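Local coordinates for protein adhesin (Streptococcus sanguinis SK1 = NCTC 7863, PDB 6VT2) that probably attaches the bacterium to host sialoglycans, as a serine-rich repeat adhesin whose two sialoglycan-binding modules stand in tandem, at residues A[126-136]-A[182-192]; A[321-329]-A[382-393]. All blocks are in the same frame, centred on the assembly; numbering follows the deposited sequence.

Contact 1: residues A[126-136]-A[182-192]. With CA (calcium ion), chain I.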
loop_
_atom_site.group_PDB
_atom_site.type_symbol
_atom_site.label_atom_id
_atom_site.label_comp_id
_atom_site.label_asym_id
_atom_site.label_seq_id
_atom_site.Cartn_x
_atom_site.Cartn_y
_atom_site.Cartn_z
ATOM N N PRO A 126 9.604 -1.068 -34.205
ATOM C CA PRO A 126 10.302 -0.608 -33.004
ATOM C C PRO A 126 9.630 -1.121 -31.746
ATOM O O PRO A 126 8.427 -1.378 -31.710
ATOM C CB PRO A 126 10.229 0.919 -33.113
ATOM C CG PRO A 126 8.837 1.122 -33.737
ATOM C CD PRO A 126 8.748 -0.046 -34.809
ATOM N N GLN A 127 10.429 -1.229 -30.684
ATOM C CA GLN A 127 9.887 -1.740 -29.429
ATOM C C GLN A 127 8.735 -0.902 -28.888
ATOM O O GLN A 127 7.808 -1.440 -28.268
ATOM C CB GLN A 127 10.982 -1.838 -28.379
ATOM C CG GLN A 127 11.927 -2.980 -28.746
ATOM C CD GLN A 127 12.886 -3.374 -27.678
ATOM O OE1 GLN A 127 12.675 -3.057 -26.535
ATOM N NE2 GLN A 127 13.963 -4.074 -28.053
ATOM N N THR A 128 8.737 0.382 -29.157
ATOM C CA THR A 128 7.669 1.212 -28.636
ATOM C C THR A 128 6.309 0.822 -29.167
ATOM O O THR A 128 5.302 1.121 -28.511
ATOM C CB THR A 128 7.912 2.686 -28.895
ATOM O OG1 THR A 128 6.953 3.419 -28.081
ATOM C CG2 THR A 128 7.784 3.050 -30.326
ATOM N N GLU A 129 6.238 0.103 -30.287
ATOM C CA GLU A 129 4.926 -0.341 -30.737
ATOM C C GLU A 129 4.410 -1.516 -29.931
ATOM O O GLU A 129 3.206 -1.796 -29.933
ATOM C CB GLU A 129 4.989 -0.681 -32.223
ATOM C CG GLU A 129 5.073 0.568 -33.044
ATOM C CD GLU A 129 5.012 0.295 -34.518
ATOM O OE1 GLU A 129 5.000 -0.890 -34.915
ATOM O OE2 GLU A 129 4.979 1.263 -35.272
ATOM N N LYS A 130 5.291 -2.239 -29.274
ATOM C CA LYS A 130 4.886 -3.330 -28.408
ATOM C C LYS A 130 4.433 -2.841 -27.039
ATOM O O LYS A 130 3.528 -3.416 -26.455
ATOM C CB LYS A 130 6.057 -4.319 -28.317
ATOM C CG LYS A 130 5.863 -5.404 -27.377
ATOM C CD LYS A 130 7.042 -6.366 -27.470
ATOM C CE LYS A 130 6.758 -7.601 -26.587
ATOM N NZ LYS A 130 8.020 -8.324 -26.259
ATOM N N TYR A 131 5.015 -1.774 -26.518
ATOM C CA TYR A 131 4.825 -1.362 -25.135
ATOM C C TYR A 131 4.005 -0.078 -25.071
ATOM O O TYR A 131 4.246 0.883 -25.817
ATOM C CB TYR A 131 6.192 -1.196 -24.468
ATOM C CG TYR A 131 7.025 -2.430 -24.519
ATOM C CD1 TYR A 131 6.669 -3.563 -23.775
ATOM C CD2 TYR A 131 8.142 -2.502 -25.325
ATOM C CE1 TYR A 131 7.423 -4.732 -23.835
ATOM C CE2 TYR A 131 8.904 -3.672 -25.397
ATOM C CZ TYR A 131 8.547 -4.770 -24.607
ATOM O OH TYR A 131 9.286 -5.930 -24.691
ATOM N N THR A 132 2.987 -0.097 -24.225
ATOM C CA THR A 132 2.140 1.069 -23.989
ATOM C C THR A 132 2.206 1.357 -22.490
ATOM O O THR A 132 1.593 0.632 -21.681
ATOM C CB THR A 132 0.712 0.831 -24.447
ATOM O OG1 THR A 132 0.710 0.503 -25.846
ATOM C CG2 THR A 132 -0.129 2.101 -24.241
ATOM N N PRO A 133 2.928 2.387 -22.065
ATOM C CA PRO A 133 3.107 2.605 -20.622
ATOM C C PRO A 133 1.836 3.102 -19.969
ATOM O O PRO A 133 1.044 3.835 -20.570
ATOM C CB PRO A 133 4.201 3.674 -20.531
ATOM C CG PRO A 133 4.741 3.858 -21.931
ATOM C CD PRO A 133 3.616 3.401 -22.875
ATOM N N GLN A 134 1.667 2.716 -18.713
ATOM C CA GLN A 134 0.552 3.198 -17.915
ATOM C C GLN A 134 0.973 4.458 -17.174
ATOM O O GLN A 134 2.148 4.656 -16.853
ATOM C CB GLN A 134 0.090 2.129 -16.926
ATOM C CG GLN A 134 -0.599 0.936 -17.604
ATOM C CD GLN A 134 -2.095 0.906 -17.362
ATOM O OE1 GLN A 134 -2.647 1.768 -16.668
ATOM N NE2 GLN A 134 -2.760 -0.100 -17.921
ATOM N N VAL A 135 0.006 5.334 -16.951
ATOM C CA VAL A 135 0.274 6.573 -16.234
ATOM C C VAL A 135 0.579 6.253 -14.776
ATOM O O VAL A 135 0.032 5.288 -14.214
ATOM C CB VAL A 135 -0.904 7.547 -16.331
ATOM C CG1 VAL A 135 -1.345 7.747 -17.760
ATOM C CG2 VAL A 135 -2.088 7.045 -15.468
ATOM N N PRO A 136 1.475 7.005 -14.150
ATOM C CA PRO A 136 1.779 6.797 -12.731
ATOM C C PRO A 136 0.771 7.507 -11.836
ATOM O O PRO A 136 -0.086 8.272 -12.274
ATOM C CB PRO A 136 3.167 7.413 -12.573
ATOM C CG PRO A 136 3.065 8.637 -13.485
ATOM C CD PRO A 136 2.143 8.203 -14.687
ATOM N N ILE A 182 10.452 7.550 -21.792
ATOM C CA ILE A 182 10.849 6.147 -21.541
ATOM C C ILE A 182 11.601 5.743 -22.790
ATOM O O ILE A 182 11.072 5.938 -23.812
ATOM C CB ILE A 182 9.616 5.266 -21.304
ATOM C CG1 ILE A 182 8.793 5.816 -20.132
ATOM C CG2 ILE A 182 9.983 3.784 -21.109
ATOM C CD1 ILE A 182 7.469 5.152 -19.915
ATOM N N THR A 183 12.826 5.297 -22.677
ATOM C CA THR A 183 13.599 4.891 -23.847
ATOM C C THR A 183 13.703 3.386 -23.775
ATOM O O THR A 183 14.249 2.889 -22.869
ATOM C CB THR A 183 14.970 5.548 -23.908
ATOM O OG1 THR A 183 14.773 6.952 -23.953
ATOM C CG2 THR A 183 15.782 5.166 -25.118
ATOM N N TYR A 184 13.146 2.711 -24.750
ATOM C CA TYR A 184 13.240 1.263 -24.813
ATOM C C TYR A 184 14.629 0.949 -25.273
ATOM O O TYR A 184 15.385 1.658 -25.804
ATOM C CB TYR A 184 12.173 0.736 -25.748
ATOM C CG TYR A 184 10.862 1.049 -25.149
ATOM C CD1 TYR A 184 10.525 0.630 -23.888
ATOM C CD2 TYR A 184 10.029 1.874 -25.834
ATOM C CE1 TYR A 184 9.340 1.014 -23.322
ATOM C CE2 TYR A 184 8.815 2.207 -25.308
ATOM C CZ TYR A 184 8.471 1.792 -24.050
ATOM O OH TYR A 184 7.285 2.146 -23.522
ATOM N N PRO A 185 15.165 -0.418 -25.095
ATOM C CA PRO A 185 16.526 -0.847 -25.477
ATOM C C PRO A 185 16.894 -0.602 -26.922
ATOM O O PRO A 185 18.067 -0.466 -27.261
ATOM C CB PRO A 185 16.510 -2.355 -25.165
ATOM C CG PRO A 185 15.423 -2.571 -24.219
ATOM C CD PRO A 185 14.420 -1.455 -24.394
ATOM N N ASP A 186 15.934 -0.514 -27.813
ATOM C CA ASP A 186 16.233 -0.197 -29.198
ATOM C C ASP A 186 16.273 1.281 -29.509
ATOM O O ASP A 186 16.449 1.652 -30.662
ATOM C CB ASP A 186 15.221 -0.934 -30.102
ATOM C CG ASP A 186 13.874 -0.328 -30.090
ATOM O OD1 ASP A 186 13.550 0.399 -29.116
ATOM O OD2 ASP A 186 13.112 -0.538 -31.050
ATOM N N GLY A 187 16.169 2.125 -28.500
ATOM C CA GLY A 187 16.219 3.572 -28.731
ATOM C C GLY A 187 14.891 4.184 -29.096
ATOM O O GLY A 187 14.814 5.359 -29.150
ATOM N N SER A 188 13.841 3.391 -29.238
ATOM C CA SER A 188 12.502 3.946 -29.479
ATOM C C SER A 188 11.979 4.428 -28.117
ATOM O O SER A 188 12.448 4.026 -27.109
ATOM C CB SER A 188 11.594 2.989 -30.176
ATOM O OG SER A 188 11.271 1.912 -29.382
ATOM N N THR A 189 11.012 5.319 -28.150
ATOM C CA THR A 189 10.578 5.946 -26.898
ATOM C C THR A 189 9.061 5.996 -26.755
ATOM O O THR A 189 8.338 5.814 -27.687
ATOM C CB THR A 189 11.103 7.388 -26.812
ATOM O OG1 THR A 189 10.518 8.149 -27.860
ATOM C CG2 THR A 189 12.602 7.520 -26.916
ATOM N N ASP A 190 8.644 6.206 -25.531
ATOM C CA ASP A 190 7.291 6.631 -25.210
ATOM C C ASP A 190 7.450 7.892 -24.377
ATOM O O ASP A 190 8.466 8.069 -23.696
ATOM C CB ASP A 190 6.545 5.570 -24.486
ATOM C CG ASP A 190 5.831 4.638 -25.406
ATOM O OD1 ASP A 190 5.180 5.124 -26.348
ATOM O OD2 ASP A 190 5.871 3.431 -25.161
ATOM N N THR A 191 6.439 8.747 -24.421
ATOM C CA THR A 191 6.392 9.953 -23.604
ATOM C C THR A 191 5.160 9.931 -22.714
ATOM O O THR A 191 4.063 9.518 -23.132
ATOM C CB THR A 191 6.333 11.201 -24.483
ATOM O OG1 THR A 191 7.510 11.293 -25.330
ATOM C CG2 THR A 191 6.230 12.457 -23.627
ATOM N N ILE A 192 5.337 10.309 -21.452
ATOM C CA ILE A 192 4.201 10.532 -20.568
ATOM C C ILE A 192 4.174 12.019 -20.260
ATOM O O ILE A 192 5.154 12.558 -19.745
ATOM C CB ILE A 192 4.304 9.698 -19.295
ATOM C CG1 ILE A 192 4.498 8.219 -19.608
ATOM C CG2 ILE A 192 2.991 9.855 -18.483
ATOM C CD1 ILE A 192 4.592 7.398 -18.366
HETATM CA CA CA I . 4.551 2.811 -27.206
HETATM O O HOH W 1 2.708 1.698 -28.144
HETATM O O HOH W 2 3.954 3.982 -29.144
HETATM O O HOH W 3 2.480 3.786 -26.323
#
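Thr128 and Ser188, whose CA atoms lie 5.6 Å apart, bring the turn 127-130, helical in phi and psi but without regular helical bonds, against the hairpin 182-192 and its type I turn Tyr184-Gly187. Two backbone N-H groups point into that hairpin. Gln127 N reaches Asp186 OD2 at 2.8 Å from above the carboxylate plane, with an N-H...O angle of 174°, and Thr128 N bonds Ser188 OG less straight, at 137°. Ser188 OG donates to Asp186 OD1, which also closes an Asx turn with Ser188 N. Thr128 turns OG1 away from its own N (chi1 -168°), donating to Thr189 O at 2.8 Å and binding calcium. Thr128 O, Tyr131 O, both Asp190 oxygens and three waters complete eightfold coordination. Tyr184 OH fixes the Asp190 carboxylate by donating to the anti lone pair of OD2 at 2.5 Å, while Tyr131 CD2 lies over one face of the Tyr184 ring. Farther along, Pro133 CG packs on Ile182 CD1 at 3.6 Å. Arg18 pairs with Asp186 and takes Gln127 NE2 on its carbonyl. The loop between strands 119-125 and 139-141 lies along the hairpin of strands 180-183 and 189-192, with helix 149-162 touching Pro136, Ile182 and Ile192.

Contact 2: residues A[321-329]-A[382-393]. With CA (calcium ion), chain G.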
loop_
_atom_site.group_PDB
_atom_site.type_symbol
_atom_site.label_atom_id
_atom_site.label_comp_id
_atom_site.label_asym_id
_atom_site.label_seq_id
_atom_site.Cartn_x
_atom_site.Cartn_y
_atom_site.Cartn_z
ATOM N N ALA A 321 -9.599 14.058 33.808
ATOM C CA ALA A 321 -10.767 13.499 34.471
ATOM C C ALA A 321 -10.374 12.815 35.760
ATOM O O ALA A 321 -9.316 12.224 35.882
ATOM C CB ALA A 321 -11.467 12.526 33.566
ATOM N N ASN A 322 -11.293 12.847 36.703
ATOM C CA ASN A 322 -11.101 12.108 37.930
ATOM C C ASN A 322 -11.375 10.652 37.663
ATOM O O ASN A 322 -12.265 10.307 36.879
ATOM C CB ASN A 322 -12.057 12.591 39.001
ATOM C CG ASN A 322 -11.805 13.979 39.419
ATOM O OD1 ASN A 322 -10.676 14.369 39.714
ATOM N ND2 ASN A 322 -12.838 14.765 39.445
ATOM N N GLN A 323 -10.708 9.797 38.410
ATOM C CA GLN A 323 -10.965 8.367 38.264
ATOM C C GLN A 323 -12.401 7.979 38.532
ATOM O O GLN A 323 -12.894 7.014 37.921
ATOM C CB GLN A 323 -10.031 7.570 39.173
ATOM C CG GLN A 323 -8.641 7.549 38.587
ATOM C CD GLN A 323 -7.686 6.734 39.387
ATOM O OE1 GLN A 323 -8.095 5.738 40.068
ATOM N NE2 GLN A 323 -6.421 7.136 39.387
ATOM N N THR A 324 -13.062 8.678 39.421
ATOM C CA THR A 324 -14.435 8.320 39.674
ATOM C C THR A 324 -15.264 8.443 38.418
ATOM O O THR A 324 -16.298 7.792 38.323
ATOM C CB THR A 324 -15.005 9.131 40.830
ATOM O OG1 THR A 324 -16.316 8.602 41.074
ATOM C CG2 THR A 324 -15.113 10.594 40.520
ATOM N N ASP A 325 -14.818 9.220 37.428
ATOM C CA ASP A 325 -15.581 9.338 36.212
ATOM C C ASP A 325 -15.553 8.058 35.386
ATOM O O ASP A 325 -16.431 7.870 34.535
ATOM C CB ASP A 325 -15.045 10.503 35.386
ATOM C CG ASP A 325 -15.302 11.824 35.967
ATOM O OD1 ASP A 325 -15.916 11.920 37.034
ATOM O OD2 ASP A 325 -14.816 12.820 35.354
ATOM N N LYS A 326 -14.591 7.165 35.597
ATOM C CA LYS A 326 -14.618 5.917 34.859
ATOM C C LYS A 326 -14.939 4.686 35.664
ATOM O O LYS A 326 -15.050 3.625 35.071
ATOM C CB LYS A 326 -13.295 5.682 34.145
ATOM C CG LYS A 326 -12.175 5.565 35.052
ATOM C CD LYS A 326 -10.858 5.108 34.250
ATOM C CE LYS A 326 -10.816 3.704 33.891
ATOM N NZ LYS A 326 -9.481 3.264 33.391
ATOM N N TYR A 327 -15.018 4.773 36.973
ATOM C CA TYR A 327 -15.302 3.630 37.824
ATOM C C TYR A 327 -16.661 3.776 38.468
ATOM O O TYR A 327 -16.999 4.840 38.975
ATOM C CB TYR A 327 -14.249 3.535 38.973
ATOM C CG TYR A 327 -12.908 3.180 38.400
ATOM C CD1 TYR A 327 -12.720 1.976 37.724
ATOM C CD2 TYR A 327 -11.834 4.032 38.513
ATOM C CE1 TYR A 327 -11.513 1.660 37.157
ATOM C CE2 TYR A 327 -10.647 3.740 37.930
ATOM C CZ TYR A 327 -10.468 2.545 37.269
ATOM O OH TYR A 327 -9.255 2.214 36.669
ATOM N N THR A 328 -17.401 2.673 38.525
ATOM C CA THR A 328 -18.655 2.590 39.262
ATOM C C THR A 328 -18.542 1.397 40.194
ATOM O O THR A 328 -18.369 0.266 39.699
ATOM C CB THR A 328 -19.804 2.394 38.293
ATOM O OG1 THR A 328 -19.870 3.549 37.459
ATOM C CG2 THR A 328 -21.102 2.265 39.036
ATOM N N PRO A 329 -18.635 1.613 41.512
ATOM C CA PRO A 329 -18.609 0.480 42.438
ATOM C C PRO A 329 -19.760 -0.480 42.203
ATOM O O PRO A 329 -20.882 -0.071 41.907
ATOM C CB PRO A 329 -18.688 1.138 43.818
ATOM C CG PRO A 329 -18.284 2.542 43.580
ATOM C CD PRO A 329 -18.670 2.912 42.212
ATOM N N TYR A 382 -10.815 7.026 45.351
ATOM C CA TYR A 382 -9.916 6.589 44.307
ATOM C C TYR A 382 -8.583 7.252 44.505
ATOM O O TYR A 382 -8.473 8.263 45.191
ATOM C CB TYR A 382 -10.485 6.972 42.952
ATOM C CG TYR A 382 -11.755 6.265 42.679
ATOM C CD1 TYR A 382 -11.730 4.954 42.259
ATOM C CD2 TYR A 382 -12.971 6.892 42.860
ATOM C CE1 TYR A 382 -12.886 4.255 42.065
ATOM C CE2 TYR A 382 -14.133 6.195 42.635
ATOM C CZ TYR A 382 -14.084 4.903 42.283
ATOM O OH TYR A 382 -15.238 4.184 42.092
ATOM N N PRO A 383 -7.531 6.662 43.969
ATOM C CA PRO A 383 -6.182 7.093 44.349
ATOM C C PRO A 383 -5.759 8.454 43.790
ATOM O O PRO A 383 -4.692 8.936 44.158
ATOM C CB PRO A 383 -5.306 5.942 43.844
ATOM C CG PRO A 383 -6.097 5.187 42.944
ATOM C CD PRO A 383 -7.533 5.344 43.353
ATOM N N ASP A 384 -6.559 9.076 42.936
ATOM C CA ASP A 384 -6.299 10.420 42.472
ATOM C C ASP A 384 -7.030 11.445 43.332
ATOM O O ASP A 384 -6.990 12.639 43.043
ATOM C CB ASP A 384 -6.700 10.613 41.009
ATOM C CG ASP A 384 -8.155 10.343 40.725
ATOM O OD1 ASP A 384 -8.772 9.541 41.440
ATOM O OD2 ASP A 384 -8.695 10.891 39.764
ATOM N N ASP A 385 -7.712 11.005 44.393
ATOM C CA ASP A 385 -8.426 11.946 45.228
ATOM C C ASP A 385 -7.471 12.954 45.841
ATOM O O ASP A 385 -6.470 12.580 46.425
ATOM C CB ASP A 385 -9.164 11.188 46.333
ATOM C CG ASP A 385 -10.004 12.067 47.221
ATOM O OD1 ASP A 385 -11.078 12.499 46.792
ATOM O OD2 ASP A 385 -9.579 12.306 48.360
ATOM N N THR A 386 -7.813 14.230 45.735
ATOM C CA THR A 386 -7.067 15.289 46.381
ATOM C C THR A 386 -8.095 16.324 46.873
ATOM O O THR A 386 -9.157 16.437 46.291
ATOM C CB THR A 386 -6.095 16.019 45.447
ATOM O OG1 THR A 386 -6.833 16.679 44.439
ATOM C CG2 THR A 386 -5.009 15.082 44.882
ATOM N N PRO A 387 -7.706 17.166 47.804
ATOM C CA PRO A 387 -8.676 18.211 48.216
ATOM C C PRO A 387 -9.162 19.106 47.093
ATOM O O PRO A 387 -10.360 19.446 47.081
ATOM C CB PRO A 387 -7.914 18.991 49.278
ATOM C CG PRO A 387 -6.970 18.064 49.787
ATOM C CD PRO A 387 -6.503 17.200 48.597
ATOM N N ALA A 388 -8.305 19.419 46.101
ATOM C CA ALA A 388 -8.679 20.262 44.984
ATOM C C ALA A 388 -9.471 19.530 43.922
ATOM O O ALA A 388 -10.048 20.188 43.045
ATOM C CB ALA A 388 -7.426 20.918 44.371
ATOM N N SER A 389 -9.497 18.193 43.972
ATOM C CA SER A 389 -10.130 17.419 42.891
ATOM C C SER A 389 -10.513 16.070 43.498
ATOM O O SER A 389 -9.817 15.040 43.447
ATOM C CB SER A 389 -9.185 17.276 41.701
ATOM O OG SER A 389 -9.902 16.856 40.562
ATOM N N ARG A 390 -11.627 16.073 44.212
ATOM C CA ARG A 390 -12.039 14.884 44.930
ATOM C C ARG A 390 -12.482 13.831 43.935
ATOM O O ARG A 390 -13.082 14.140 42.903
ATOM C CB ARG A 390 -13.175 15.227 45.891
ATOM C CG ARG A 390 -12.670 15.936 47.136
ATOM C CD ARG A 390 -13.859 16.685 47.788
ATOM N NE ARG A 390 -14.911 15.789 48.254
ATOM C CZ ARG A 390 -14.901 15.189 49.439
ATOM N NH1 ARG A 390 -15.902 14.409 49.777
ATOM N NH2 ARG A 390 -13.858 15.322 50.249
ATOM N N SER A 391 -12.137 12.591 44.204
ATOM C CA SER A 391 -12.402 11.495 43.301
ATOM C C SER A 391 -12.939 10.352 44.135
ATOM O O SER A 391 -12.167 9.556 44.689
ATOM C CB SER A 391 -11.132 11.109 42.566
ATOM O OG SER A 391 -11.415 10.151 41.584
ATOM N N ARG A 392 -14.265 10.260 44.165
ATOM C CA ARG A 392 -14.927 9.421 45.156
ATOM C C ARG A 392 -16.232 8.911 44.586
ATOM O O ARG A 392 -16.763 9.453 43.604
ATOM C CB ARG A 392 -15.195 10.204 46.446
ATOM C CG ARG A 392 -13.956 10.679 47.111
ATOM C CD ARG A 392 -14.277 11.411 48.446
ATOM N NE ARG A 392 -13.024 11.887 48.932
ATOM C CZ ARG A 392 -12.669 11.976 50.196
ATOM N NH1 ARG A 392 -13.547 11.649 51.155
ATOM N NH2 ARG A 392 -11.461 12.362 50.494
ATOM N N ASP A 393 -16.755 7.858 45.229
ATOM C CA ASP A 393 -18.094 7.371 44.979
ATOM C C ASP A 393 -18.667 7.077 46.346
ATOM O O ASP A 393 -17.928 6.958 47.325
ATOM C CB ASP A 393 -18.126 6.144 44.088
ATOM C CG ASP A 393 -18.016 6.472 42.603
ATOM O OD1 ASP A 393 -18.707 7.396 42.167
ATOM O OD2 ASP A 393 -17.315 5.778 41.869
HETATM CA CA CA G . -17.928 6.919 39.818
HETATM O O HOH W 4 -13.026 17.695 40.126
HETATM O O HOH W 5 -19.072 6.519 37.638
HETATM O O HOH W 6 -19.103 8.999 39.468
HETATM O O HOH W 7 -19.982 5.798 40.010
#
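A calcium site at the junction of a SigLec-like domain and an atypical Rib domain organises this contact: Thr324 supplies O and OG1, Tyr327 its O, and Asp393 both carboxylate oxygens, with three waters making eight ligand atoms at 2.4 to 2.6 Å. Thr324 OG1 is also a donor, to Arg392 O at 2.7 Å, approaching from well above the carbonyl plane. Asp393 is held by Tyr382, whose OH donates to the anti lone pair of OD2 at 2.6 Å. The same ring packs against the turn: Gln323 C sits over one face, and Tyr327 CB comes to 3.5 Å from Tyr382 CE1. The two tyrosine rings are nearly parallel, 20° apart, but slid so far that they barely overlap. Pro329 CD approaches Asp393 OD2 to 3.2 Å.

Beside the metal, Gln323 N donates to Asp384 OD2 at 2.7 Å on its syn side, and the Gln323 amide stacks on that carboxylate with planes 15° apart, its NE2 bonded to Arg218 O. Ser391, its hydroxyl trans to the main-chain nitrogen (chi1 -173°), accepts from Thr324 N and donates to Asp384 OD1. Farther out, Ser389 OG donates to Asn322 OD1 at 2.7 Å, in the carbonyl plane on a lone pair, and water 4 links Ser389 OG to Asn322 ND2. Within 382-393, Arg392 grips Asp385 side-on through NE and NH2, and Asp385 OD1 also receives Ser391 N.

Both oxygens of Asp384 thus accept hydrogen bonds, and both of Asp393 bind calcium, which would probably favour the ionised form of each. Because its ligands come from both segments, the metal joins the turn 323-327 to strand 392-395, consistent with a restrained junction between the modules.

In the fold
From the N terminus, the chain builds the first SigLec-like sheets, and contact 1 opens after strand 119-125, at 126-136. It closes at 182-192 after 45 intervening residues that include helix 149-162. The second SigLec-like module follows, and the pattern recurs: contact 2 opens as strand 314-321 ends and closes at 382-393, across 52 residues containing helix 346-360. The two loops are in series, neither nested nor crossed. The centres of contact 1 and contact 2 are about 70 Å apart, on opposite sides of the chain's centre. The nearest atoms of contact 1 and contact 2 are about 47 Å apart. Each joins the loop leaving a SigLec-like sheet to the three-stranded sheet that follows, its own calcium ion being part of the tie.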